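Local coordinates for protein TqaL (Neurospora crassa, PDB 7EEH) that is an iron-binding protein of the cupin clan, with a double-stranded beta-helix fold that holds an iron(III) ion, at residues L48-D54 / L126-A132; L133-K137 / H190-T194. The protein carries 1 engineered substitution. One frame throughout, in Å; residues are numbered along the deposited sequence.

Contact 1: L48-D54 / L126-A132; sequences LGATRAD and LNTAFQA
Asp-54 and Thr-128 meet at the start of helix 128-141, where two helix N-termini, each with its own N-cap residue, are tied together by side-chain hydrogen bonds on the outer, helical layer of this cupin-type fold. The carboxylate oxygen OD2 of Asp-54 accepts twice from one residue. Thr-128 OG1 donates to Asp-54 OD2 at 2.8 Å, on the anti lone pair, the one turned away from OD1. Thr-128 N approaches Asp-54 OD2 at 2.9 Å from above the carboxylate plane. The hydroxyl is an acceptor too, with Thr-51 N 3.0 Å from Thr-128 OG1. With chi1 at 63°, Thr-128 holds OG1 between its own backbone N and carbonyl carbon, close to both the Asp-54 carboxylate and the amide of Thr-51. The first turn of helix 128-141 and the bound hydroxyl would be expected to stabilise the negative charge of Asp-54.

Asn-127 works in two directions. Asn-127 ND2 donates to Asp-54 O at 2.9 Å, with that oxygen almost in the amide plane, and its OD1 caps the following helix by accepting from Phe-130 N and, weakly, from Ala-129 N. On the other side Thr-51 OG1 caps helix 52-58 through Asp-54 N.

Further along, the contact becomes apolar. Gly-49, with positive phi, ends helix 38-48 in a Schellman motif and turns the chain so that the methyl of Ala-50 packs on Ala-129, with Leu-45 also against it. Leu-48, which touches Tyr-14 and Ile-21 of helix 12-31 as well, closes this end: its CB lies 4.0 Å from Ala-132 CB, and its CD1 sits 3.6 Å from Ala-132 O.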
ATOM      1  N   LEU B  48      13.145   5.575   4.242  1.00 21.18           N
ATOM      2  CA  LEU B  48      14.548   5.470   3.875  1.00 20.60           C
ATOM      3  C   LEU B  48      15.467   5.410   5.081  1.00 25.09           C
ATOM      4  O   LEU B  48      16.642   5.062   4.923  1.00 23.64           O
ATOM      5  CB  LEU B  48      14.986   6.664   3.018  1.00 18.92           C
ATOM      6  CG  LEU B  48      14.308   6.724   1.681  1.00 25.97           C
ATOM      7  CD1 LEU B  48      14.873   7.868   0.782  1.00 22.59           C
ATOM      8  CD2 LEU B  48      14.529   5.306   1.184  1.00 21.56           C
ATOM      9  N   GLY B  49      14.982   5.773   6.264  1.00 23.90           N
ATOM     10  CA  GLY B  49      15.844   5.751   7.426  1.00 24.95           C
ATOM     11  C   GLY B  49      15.907   7.026   8.247  1.00 23.20           C
ATOM     12  O   GLY B  49      16.617   7.055   9.255  1.00 24.57           O
ATOM     13  N   ALA B  50      15.190   8.077   7.853  1.00 20.08           N
ATOM     14  CA  ALA B  50      15.182   9.308   8.643  1.00 23.42           C
ATOM     15  C   ALA B  50      14.524   9.067   9.998  1.00 25.13           C
ATOM     16  O   ALA B  50      13.481   8.418  10.079  1.00 25.85           O
ATOM     17  CB  ALA B  50      14.421  10.418   7.912  1.00 20.19           C
ATOM     18  N   THR B  51      15.112   9.619  11.065  1.00 23.67           N
ATOM     19  CA  THR B  51      14.464   9.552  12.364  1.00 23.24           C
ATOM     20  C   THR B  51      13.631  10.805  12.586  1.00 23.48           C
ATOM     21  O   THR B  51      13.917  11.872  12.033  1.00 23.93           O
ATOM     22  CB  THR B  51      15.480   9.379  13.503  1.00 26.30           C
ATOM     23  OG1 THR B  51      16.247  10.584  13.665  1.00 25.74           O
ATOM     24  CG2 THR B  51      16.413   8.221  13.203  1.00 25.74           C
ATOM     25  N   ARG B  52      12.573  10.665  13.383  1.00 22.00           N
ATOM     26  CA  ARG B  52      11.739  11.831  13.651  1.00 25.63           C
ATOM     27  C   ARG B  52      12.497  12.896  14.430  1.00 25.26           C
ATOM     28  O   ARG B  52      12.204  14.087  14.290  1.00 31.72           O
ATOM     29  CB  ARG B  52      10.481  11.428  14.401  1.00 32.68           C
ATOM     30  CG  ARG B  52       9.739  10.313  13.720  1.00 39.32           C
ATOM     31  CD  ARG B  52       8.260  10.601  13.649  1.00 44.34           C
ATOM     32  NE  ARG B  52       7.517   9.360  13.477  1.00 52.36           N
ATOM     33  CZ  ARG B  52       6.474   9.223  12.672  1.00 48.12           C
ATOM     34  NH1 ARG B  52       6.054  10.264  11.965  1.00 50.95           N
ATOM     35  NH2 ARG B  52       5.861   8.048  12.574  1.00 53.45           N
ATOM     36  N   ALA B  53      13.470  12.495  15.243  1.00 29.67           N
ATOM     37  CA  ALA B  53      14.305  13.485  15.909  1.00 29.91           C
ATOM     38  C   ALA B  53      15.122  14.275  14.893  1.00 25.79           C
ATOM     39  O   ALA B  53      15.241  15.502  15.003  1.00 26.49           O
ATOM     40  CB  ALA B  53      15.211  12.798  16.930  1.00 31.45           C
ATOM     41  N   ASP B  54      15.670  13.596  13.882  1.00 26.06           N
ATOM     42  CA  ASP B  54      16.458  14.296  12.874  1.00 23.83           C
ATOM     43  C   ASP B  54      15.590  15.155  11.963  1.00 24.40           C
ATOM     44  O   ASP B  54      16.040  16.212  11.509  1.00 21.85           O
ATOM     45  CB  ASP B  54      17.270  13.297  12.063  1.00 22.06           C
ATOM     46  CG  ASP B  54      18.547  12.897  12.776  1.00 26.53           C
ATOM     47  OD1 ASP B  54      18.917  13.594  13.744  1.00 31.29           O
ATOM     48  OD2 ASP B  54      19.170  11.900  12.385  1.00 29.03           O
ATOM     49  N   LEU B 126      25.389  14.510   8.996  1.00 26.56           N
ATOM     50  CA  LEU B 126      25.079  13.268   9.700  1.00 25.14           C
ATOM     51  C   LEU B 126      23.613  13.182  10.126  1.00 26.24           C
ATOM     52  O   LEU B 126      23.214  12.200  10.759  1.00 27.21           O
ATOM     53  CB  LEU B 126      25.999  13.097  10.917  1.00 30.41           C
ATOM     54  CG  LEU B 126      27.508  13.047  10.626  1.00 28.97           C
ATOM     55  CD1 LEU B 126      28.315  12.624  11.874  1.00 31.36           C
ATOM     56  CD2 LEU B 126      27.835  12.141   9.443  1.00 29.07           C
ATOM     57  N   ASN B 127      22.814  14.191   9.820  1.00 25.08           N
ATOM     58  CA  ASN B 127      21.380  14.137  10.053  1.00 23.72           C
ATOM     59  C   ASN B 127      20.770  13.101   9.108  1.00 23.89           C
ATOM     60  O   ASN B 127      20.955  13.181   7.890  1.00 22.97           O
ATOM     61  CB  ASN B 127      20.799  15.536   9.836  1.00 22.01           C
ATOM     62  CG  ASN B 127      19.308  15.598  10.018  1.00 22.72           C
ATOM     63  OD1 ASN B 127      18.552  14.931   9.308  1.00 20.58           O
ATOM     64  ND2 ASN B 127      18.867  16.423  10.961  1.00 21.94           N
ATOM     65  N   THR B 128      20.083  12.099   9.666  1.00 23.89           N
ATOM     66  CA  THR B 128      19.573  11.004   8.835  1.00 25.13           C
ATOM     67  C   THR B 128      18.465  11.438   7.879  1.00 20.14           C
ATOM     68  O   THR B 128      18.210  10.734   6.891  1.00 21.91           O
ATOM     69  CB  THR B 128      19.050   9.855   9.702  1.00 22.38           C
ATOM     70  OG1 THR B 128      17.945  10.323  10.493  1.00 21.84           O
ATOM     71  CG2 THR B 128      20.150   9.332  10.608  1.00 25.31           C
ATOM     72  N   ALA B 129      17.772  12.539   8.166  1.00 21.14           N
ATOM     73  CA  ALA B 129      16.800  13.068   7.214  1.00 19.74           C
ATOM     74  C   ALA B 129      17.502  13.739   6.045  1.00 22.06           C
ATOM     75  O   ALA B 129      17.128  13.523   4.885  1.00 20.66           O
ATOM     76  CB  ALA B 129      15.836  14.049   7.894  1.00 18.39           C
ATOM     77  N   PHE B 130      18.530  14.542   6.323  1.00 19.41           N
ATOM     78  CA  PHE B 130      19.351  15.061   5.230  1.00 19.87           C
ATOM     79  C   PHE B 130      19.924  13.929   4.386  1.00 20.96           C
ATOM     80  O   PHE B 130      19.916  14.004   3.148  1.00 20.45           O
ATOM     81  CB  PHE B 130      20.492  15.931   5.762  1.00 19.78           C
ATOM     82  CG  PHE B 130      21.527  16.273   4.709  1.00 19.27           C
ATOM     83  CD1 PHE B 130      21.309  17.311   3.816  1.00 19.69           C
ATOM     84  CD2 PHE B 130      22.701  15.541   4.603  1.00 16.17           C
ATOM     85  CE1 PHE B 130      22.248  17.619   2.840  1.00 20.94           C
ATOM     86  CE2 PHE B 130      23.645  15.847   3.632  1.00 18.72           C
ATOM     87  CZ  PHE B 130      23.421  16.886   2.750  1.00 18.85           C
ATOM     88  N   GLN B 131      20.446  12.878   5.038  1.00 19.44           N
ATOM     89  CA  GLN B 131      20.986  11.747   4.289  1.00 21.78           C
ATOM     90  C   GLN B 131      19.900  11.090   3.444  1.00 20.37           C
ATOM     91  O   GLN B 131      20.143  10.713   2.297  1.00 20.89           O
ATOM     92  CB  GLN B 131      21.623  10.725   5.232  1.00 24.29           C
ATOM     93  CG  GLN B 131      22.824  11.286   6.020  1.00 25.40           C
ATOM     94  CD  GLN B 131      23.521  10.244   6.885  1.00 29.12           C
ATOM     95  OE1 GLN B 131      22.950   9.206   7.208  1.00 25.61           O
ATOM     96  NE2 GLN B 131      24.769  10.521   7.256  1.00 25.57           N
ATOM     97  N   ALA B 132      18.697  10.950   3.994  1.00 21.50           N
ATOM     98  CA  ALA B 132      17.597  10.392   3.214  1.00 22.02           C
ATOM     99  C   ALA B 132      17.293  11.259   2.001  1.00 19.21           C
ATOM    100  O   ALA B 132      16.965  10.741   0.929  1.00 20.25           O
ATOM    101  CB  ALA B 132      16.356  10.237   4.086  1.00 16.87           C
TER

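Contact 2: L133-K137 / H190-T194; sequences LLVFK and HTMTT
Helix 128-141 packs against the major antiparallel sheet of the double-stranded beta-helix, the axis of its segment 133-137 running at 144° to that of strand 190-194, 10.9 Å away. It covers the face of the strand opposite the one from which Thr-191 points toward the iron site. Selenomethionine Met-192 is the central wedge. With CG anti to the backbone N (chi1 -178°) and chi2 also extended, Met-192 SE reaches the edge of the Phe-136 ring, 3.9 Å from Phe-136 CD2 and close to the ring plane: a Met-aromatic contact. The bend at chi3 (98°) then turns Met-192 CE to the helix, 3.3 Å from Leu-133 O and 3.7 Å from Lys-137 CB.

The extended Lys-137 chain runs past Met-192 in the opposite direction, delivering Lys-137 NZ to His-190 O at 3.0 Å. The ammonium sits well above the carbonyl plane, and weak bonds to Phe-274 O and Thr-276 OG1 of the next strand supplement it. At the other end Leu-133 CD1 meets Thr-194 CG2 tip to tip.

The Thr-191 side chain, about 6 Å from the iron(III) ion, hydrogen-bonds through OG1 to Asp-186 OD2 of the iron site, an alternation typical of a cupin strand with one face on the metal and the other under a covering helix.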
ATOM      1  N   LEU B 133      17.439  12.583   2.138  1.00 19.66           N
ATOM      2  CA  LEU B 133      17.232  13.463   0.991  1.00 18.15           C
ATOM      3  C   LEU B 133      18.236  13.179  -0.117  1.00 19.85           C
ATOM      4  O   LEU B 133      17.873  13.173  -1.295  1.00 20.90           O
ATOM      5  CB  LEU B 133      17.305  14.933   1.407  1.00 19.33           C
ATOM      6  CG  LEU B 133      16.008  15.544   1.946  1.00 18.18           C
ATOM      7  CD1 LEU B 133      16.263  16.922   2.555  1.00 17.36           C
ATOM      8  CD2 LEU B 133      14.922  15.614   0.852  1.00 17.09           C
ATOM      9  N   LEU B 134      19.503  12.948   0.235  1.00 21.66           N
ATOM     10  CA  LEU B 134      20.501  12.603  -0.775  1.00 19.48           C
ATOM     11  C   LEU B 134      20.163  11.281  -1.449  1.00 20.95           C
ATOM     12  O   LEU B 134      20.254  11.157  -2.674  1.00 20.85           O
ATOM     13  CB  LEU B 134      21.892  12.526  -0.144  1.00 19.94           C
ATOM     14  CG  LEU B 134      22.644  13.831   0.142  1.00 19.12           C
ATOM     15  CD1 LEU B 134      23.886  13.516   0.946  1.00 19.04           C
ATOM     16  CD2 LEU B 134      23.015  14.553  -1.153  1.00 16.45           C
ATOM     17  N   VAL B 135      19.811  10.266  -0.655  1.00 21.36           N
ATOM     18  CA  VAL B 135      19.456   8.972  -1.227  1.00 20.14           C
ATOM     19  C   VAL B 135      18.263   9.130  -2.162  1.00 19.20           C
ATOM     20  O   VAL B 135      18.261   8.614  -3.287  1.00 21.93           O
ATOM     21  CB  VAL B 135      19.190   7.951  -0.104  1.00 21.71           C
ATOM     22  CG1 VAL B 135      18.765   6.637  -0.668  1.00 21.22           C
ATOM     23  CG2 VAL B 135      20.459   7.745   0.728  1.00 21.81           C
ATOM     24  N   PHE B 136      17.238   9.855  -1.710  1.00 20.70           N
ATOM     25  CA  PHE B 136      16.058  10.121  -2.531  1.00 20.05           C
ATOM     26  C   PHE B 136      16.448  10.651  -3.903  1.00 20.27           C
ATOM     27  O   PHE B 136      15.999  10.136  -4.935  1.00 21.36           O
ATOM     28  CB  PHE B 136      15.153  11.123  -1.805  1.00 16.03           C
ATOM     29  CG  PHE B 136      13.988  11.665  -2.633  1.00 18.06           C
ATOM     30  CD1 PHE B 136      12.770  10.992  -2.672  1.00 19.49           C
ATOM     31  CD2 PHE B 136      14.085  12.888  -3.277  1.00 16.48           C
ATOM     32  CE1 PHE B 136      11.681  11.520  -3.367  1.00 17.51           C
ATOM     33  CE2 PHE B 136      13.012  13.424  -3.969  1.00 20.55           C
ATOM     34  CZ  PHE B 136      11.801  12.733  -4.017  1.00 20.98           C
ATOM     35  N   LYS B 137      17.283  11.687  -3.934  1.00 18.17           N
ATOM     36  CA  LYS B 137      17.652  12.300  -5.210  1.00 17.78           C
ATOM     37  C   LYS B 137      18.430  11.328  -6.091  1.00 21.36           C
ATOM     38  O   LYS B 137      18.165  11.225  -7.296  1.00 21.75           O
ATOM     39  CB  LYS B 137      18.469  13.573  -4.974  1.00 20.40           C
ATOM     40  CG  LYS B 137      18.866  14.261  -6.280  1.00 18.31           C
ATOM     41  CD  LYS B 137      19.533  15.630  -6.102  1.00 18.61           C
ATOM     42  CE  LYS B 137      19.612  16.335  -7.476  1.00 19.45           C
ATOM     43  NZ  LYS B 137      20.360  17.620  -7.467  1.00 19.86           N
ATOM     44  N   HIS B 190      20.825  18.044 -12.771  1.00 18.86           N
ATOM     45  CA  HIS B 190      19.608  17.986 -11.966  1.00 21.15           C
ATOM     46  C   HIS B 190      19.754  18.937 -10.791  1.00 19.02           C
ATOM     47  O   HIS B 190      20.785  18.925 -10.113  1.00 18.82           O
ATOM     48  CB  HIS B 190      19.337  16.574 -11.416  1.00 20.31           C
ATOM     49  CG  HIS B 190      19.283  15.511 -12.462  1.00 18.13           C
ATOM     50  ND1 HIS B 190      18.152  15.261 -13.212  1.00 18.74           N
ATOM     51  CD2 HIS B 190      20.213  14.615 -12.870  1.00 21.54           C
ATOM     52  CE1 HIS B 190      18.393  14.266 -14.047  1.00 18.89           C
ATOM     53  NE2 HIS B 190      19.640  13.859 -13.863  1.00 20.82           N
ATOM     54  N   THR B 191      18.723  19.735 -10.536  1.00 18.67           N
ATOM     55  CA  THR B 191      18.700  20.651  -9.405  1.00 17.36           C
ATOM     56  C   THR B 191      17.511  20.309  -8.516  1.00 20.75           C
ATOM     57  O   THR B 191      16.398  20.109  -9.013  1.00 18.48           O
ATOM     58  CB  THR B 191      18.586  22.127  -9.846  1.00 20.98           C
ATOM     59  OG1 THR B 191      19.714  22.500 -10.644  1.00 20.76           O
ATOM     60  CG2 THR B 191      18.524  23.053  -8.594  1.00 19.60           C
HETATM   61  N   MSE B 192      17.755  20.229  -7.205  1.00 18.47           N
HETATM   62  CA  MSE B 192      16.712  19.933  -6.222  1.00 17.37           C
HETATM   63  C   MSE B 192      16.746  21.026  -5.153  1.00 16.68           C
HETATM   64  O   MSE B 192      17.822  21.364  -4.622  1.00 18.10           O
HETATM   65  CB  MSE B 192      16.917  18.542  -5.583  1.00 14.48           C
HETATM   66  CG  MSE B 192      15.827  18.148  -4.580  1.00 19.48           C
HETATM   67 SE   MSE B 192      15.678  16.240  -4.315  1.00 22.40          SE
HETATM   68  CE  MSE B 192      16.735  15.949  -2.651  1.00 21.42           C
ATOM     69  N   THR B 193      15.584  21.599  -4.852  1.00 16.95           N
ATOM     70  CA  THR B 193      15.448  22.640  -3.838  1.00 17.48           C
ATOM     71  C   THR B 193      14.401  22.195  -2.832  1.00 19.12           C
ATOM     72  O   THR B 193      13.240  21.972  -3.196  1.00 19.40           O
ATOM     73  CB  THR B 193      15.052  23.973  -4.462  1.00 19.29           C
ATOM     74  OG1 THR B 193      13.791  23.824  -5.131  1.00 22.66           O
ATOM     75  CG2 THR B 193      16.098  24.391  -5.482  1.00 20.37           C
ATOM     76  N   THR B 194      14.812  22.070  -1.578  1.00 18.53           N
ATOM     77  CA  THR B 194      13.983  21.527  -0.517  1.00 17.72           C
ATOM     78  C   THR B 194      13.858  22.587   0.567  1.00 19.28           C
ATOM     79  O   THR B 194      14.860  23.165   0.992  1.00 16.12           O
ATOM     80  CB  THR B 194      14.597  20.239   0.031  1.00 18.04           C
ATOM     81  OG1 THR B 194      14.522  19.217  -0.977  1.00 19.19           O
ATOM     82  CG2 THR B 194      13.885  19.763   1.292  1.00 16.36           C
TER

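Both contacts use helix 128-141, its N-terminal turn in contact 1 and the following turn in contact 2, and they adjoin where Leu-48 CD1 comes within 4.0 Å of Phe-136 N. The centre of contact 1 lies about 16 Å, and that of contact 2 about 5 Å, from the chain centre. Contact 1, partly buried, is joined by hydrogen bonds of Asp-54, Asn-127, Thr-128 and Thr-51 N, with small alanine and leucine contacts; the two N-caps shape each segment on its own side. Contact 2, wholly buried, seats the helix on the sheet through apolar and selenium-aromatic packing, with one lysine bond to a strand carbonyl. Helix 38-48 spans both, Leu-45 touching Ala-50, Ala-132 and Leu-133.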